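Chromosome partition protein Smc (Pyrococcus furiosus, PDB 3KTA) binds and hydrolyses ATP in an ABC-type head, whose N-terminal part is this chain, and is probably required for chromosome condensation and partitioning. Local coordinates at residues Tyr79-Tyr85 against Val101-Tyr107. Sequence-based numbering, arbitrary orientation.
Sequences YAEVAIY and VIRRRVY
Ile84 CG2 packs against Ile102 CB at 3.8 Å, the two side chains lying side by side, and Ala80 CB meets Val106 CG1 on the same face of this antiparallel beta hairpin. That face is mostly apolar and turned to helix 39-49, which follows the ATP-binding loop: Val82 and Ile84 reach Val49, and Val82 and Val106 reach Phe48. Arg104, the charged residue on it, bonds the backbone carbonyls of Phe48 and Gly52 and Ser112 OG. Six backbone hydrogen bonds, two in each of the pairs Ala80-Val106, Val82-Arg104 and Ile84-Ile102, fix the register; their N-H...O angles of at least 158° indicate nearly straight bonds.

On the other face, Val101 CG1 sits over the Tyr85 ring, 3.9 Å from its centroid, a CH-pi contact. Further along, Glu81 OE1 takes three donors. Arg105 NE lies 2.7 Å from Glu81 OE1 and NH2 joins it side-on, the two flat groups nearly coplanar. Arg103 NH1, 2.8 Å from Glu81 OE1, comes from above the carboxylate plane. A bend at chi3 (-68°) lays the Arg105 guanidinium flat on the Tyr79 ring, planes 10° apart and CZ 4.1 Å from the ring centroid, while its CD covers the ring centre. Arg105 NH1 also donates to Tyr107 OH at 3.1 Å, and Lys10 on the adjoining strand bonds Tyr79 OH.

A leucine in place of Arg105 would probably leave Glu81 OE1 with Arg103 alone of these two partners and Tyr79 without its cationic cover. Three donors converging on one carboxylate oxygen of the buried Glu81 should favour the ionised glutamate, making this face an electrostatic link between the strands.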
loop_
_atom_site.group_PDB
_atom_site.type_symbol
_atom_site.label_atom_id
_atom_site.label_comp_id
_atom_site.label_asym_id
_atom_site.label_seq_id
_atom_site.Cartn_x
_atom_site.Cartn_y
_atom_site.Cartn_z
ATOM N N TYR A 79 17.510 8.439 -18.707
ATOM C CA TYR A 79 16.828 8.908 -17.502
ATOM C C TYR A 79 15.778 7.865 -17.138
ATOM O O TYR A 79 15.550 6.936 -17.899
ATOM C CB TYR A 79 16.126 10.230 -17.770
ATOM C CG TYR A 79 15.282 10.178 -19.010
ATOM C CD1 TYR A 79 15.727 10.738 -20.196
ATOM C CD2 TYR A 79 14.048 9.542 -19.007
ATOM C CE1 TYR A 79 14.962 10.686 -21.332
ATOM C CE2 TYR A 79 13.280 9.481 -20.136
ATOM C CZ TYR A 79 13.741 10.056 -21.301
ATOM O OH TYR A 79 12.977 9.986 -22.435
ATOM N N ALA A 80 15.137 8.043 -15.990
ATOM C CA ALA A 80 14.003 7.199 -15.602
ATOM C C ALA A 80 12.742 8.052 -15.575
ATOM O O ALA A 80 12.748 9.163 -15.055
ATOM C CB ALA A 80 14.252 6.570 -14.242
ATOM N N GLU A 81 11.659 7.528 -16.132
ATOM C CA GLU A 81 10.402 8.259 -16.134
ATOM C C GLU A 81 9.209 7.384 -15.756
ATOM O O GLU A 81 9.083 6.254 -16.219
ATOM C CB GLU A 81 10.171 8.873 -17.507
ATOM C CG GLU A 81 8.843 9.591 -17.657
ATOM C CD GLU A 81 8.732 10.266 -19.006
ATOM O OE1 GLU A 81 9.425 11.282 -19.215
ATOM O OE2 GLU A 81 7.961 9.777 -19.852
ATOM N N VAL A 82 8.327 7.925 -14.923
ATOM C CA VAL A 82 7.070 7.258 -14.610
ATOM C C VAL A 82 5.927 8.231 -14.846
ATOM O O VAL A 82 6.011 9.400 -14.449
ATOM C CB VAL A 82 7.041 6.776 -13.146
ATOM C CG1 VAL A 82 5.702 6.099 -12.816
ATOM C CG2 VAL A 82 8.196 5.800 -12.902
ATOM N N ALA A 83 4.885 7.748 -15.515
ATOM C CA ALA A 83 3.636 8.487 -15.614
ATOM C C ALA A 83 2.542 7.702 -14.908
ATOM O O ALA A 83 2.439 6.482 -15.064
ATOM C CB ALA A 83 3.261 8.728 -17.067
ATOM N N ILE A 84 1.728 8.398 -14.122
ATOM C CA ILE A 84 0.612 7.765 -13.446
ATOM C C ILE A 84 -0.694 8.420 -13.913
ATOM O O ILE A 84 -0.789 9.654 -13.996
ATOM C CB ILE A 84 0.789 7.807 -11.902
ATOM C CG1 ILE A 84 -0.297 6.966 -11.214
ATOM C CG2 ILE A 84 0.809 9.270 -11.375
ATOM C CD1 ILE A 84 -0.023 6.732 -9.724
ATOM N N TYR A 85 -1.666 7.596 -14.283
ATOM C CA TYR A 85 -2.947 8.088 -14.814
ATOM C C TYR A 85 -4.045 7.835 -13.780
ATOM O O TYR A 85 -4.362 6.676 -13.465
ATOM C CB TYR A 85 -3.275 7.380 -16.138
ATOM C CG TYR A 85 -2.320 7.732 -17.261
ATOM C CD1 TYR A 85 -1.005 7.291 -17.244
ATOM C CD2 TYR A 85 -2.727 8.526 -18.316
ATOM C CE1 TYR A 85 -0.113 7.621 -18.262
ATOM C CE2 TYR A 85 -1.845 8.865 -19.340
ATOM C CZ TYR A 85 -0.542 8.411 -19.304
ATOM O OH TYR A 85 0.338 8.742 -20.322
ATOM N N VAL A 101 -3.068 13.294 -14.928
ATOM C CA VAL A 101 -1.855 12.563 -15.293
ATOM C C VAL A 101 -0.681 13.282 -14.659
ATOM O O VAL A 101 -0.479 14.488 -14.873
ATOM C CB VAL A 101 -1.652 12.516 -16.834
ATOM C CG1 VAL A 101 -0.403 11.677 -17.208
ATOM C CG2 VAL A 101 -2.885 11.948 -17.529
ATOM N N ILE A 102 0.104 12.547 -13.883
ATOM C CA ILE A 102 1.311 13.093 -13.289
ATOM C C ILE A 102 2.510 12.318 -13.833
ATOM O O ILE A 102 2.469 11.090 -13.930
ATOM C CB ILE A 102 1.268 13.003 -11.758
ATOM C CG1 ILE A 102 0.147 13.888 -11.205
ATOM C CG2 ILE A 102 2.602 13.391 -11.163
ATOM C CD1 ILE A 102 -0.135 13.658 -9.722
ATOM N N ARG A 103 3.561 13.037 -14.219
ATOM C CA ARG A 103 4.759 12.400 -14.759
ATOM C C ARG A 103 5.972 12.959 -14.040
ATOM O O ARG A 103 6.034 14.157 -13.766
ATOM C CB ARG A 103 4.891 12.653 -16.269
ATOM C CG ARG A 103 6.154 12.069 -16.882
ATOM C CD ARG A 103 5.956 11.754 -18.362
ATOM N NE ARG A 103 5.553 12.925 -19.135
ATOM C CZ ARG A 103 6.382 13.653 -19.879
ATOM N NH1 ARG A 103 7.672 13.343 -19.947
ATOM N NH2 ARG A 103 5.916 14.700 -20.556
ATOM N N ARG A 104 6.924 12.084 -13.731
ATOM C CA ARG A 104 8.189 12.489 -13.143
ATOM C C ARG A 104 9.321 11.842 -13.919
ATOM O O ARG A 104 9.282 10.644 -14.230
ATOM C CB ARG A 104 8.290 12.081 -11.672
ATOM C CG ARG A 104 9.553 12.583 -11.009
ATOM C CD ARG A 104 9.713 12.017 -9.605
ATOM N NE ARG A 104 10.960 12.443 -8.964
ATOM C CZ ARG A 104 11.275 12.161 -7.705
ATOM N NH1 ARG A 104 10.434 11.450 -6.958
ATOM N NH2 ARG A 104 12.430 12.582 -7.185
ATOM N N ARG A 105 10.336 12.636 -14.227
ATOM C CA ARG A 105 11.506 12.113 -14.920
ATOM C C ARG A 105 12.739 12.493 -14.110
ATOM O O ARG A 105 12.888 13.646 -13.712
ATOM C CB ARG A 105 11.577 12.702 -16.335
ATOM C CG ARG A 105 12.790 12.283 -17.132
ATOM C CD ARG A 105 12.835 13.004 -18.475
ATOM N NE ARG A 105 11.768 12.603 -19.382
ATOM C CZ ARG A 105 11.663 13.040 -20.634
ATOM N NH1 ARG A 105 12.556 13.897 -21.101
ATOM N NH2 ARG A 105 10.668 12.636 -21.410
ATOM N N VAL A 106 13.615 11.529 -13.840
ATOM C CA VAL A 106 14.868 11.831 -13.151
ATOM C C VAL A 106 16.048 11.572 -14.081
ATOM O O VAL A 106 16.070 10.584 -14.807
ATOM C CB VAL A 106 15.047 11.003 -11.859
ATOM C CG1 VAL A 106 15.138 9.521 -12.187
ATOM C CG2 VAL A 106 16.285 11.460 -11.110
ATOM N N TYR A 107 17.029 12.467 -14.041
ATOM C CA TYR A 107 18.206 12.372 -14.893
ATOM C C TYR A 107 19.417 11.840 -14.141
ATOM O O TYR A 107 19.434 11.829 -12.914
ATOM C CB TYR A 107 18.521 13.747 -15.489
ATOM C CG TYR A 107 17.524 14.172 -16.535
ATOM C CD1 TYR A 107 16.382 14.883 -16.189
ATOM C CD2 TYR A 107 17.708 13.839 -17.867
ATOM C CE1 TYR A 107 15.466 15.267 -17.152
ATOM C CE2 TYR A 107 16.803 14.218 -18.833
ATOM C CZ TYR A 107 15.682 14.934 -18.470
ATOM O OH TYR A 107 14.781 15.310 -19.440
#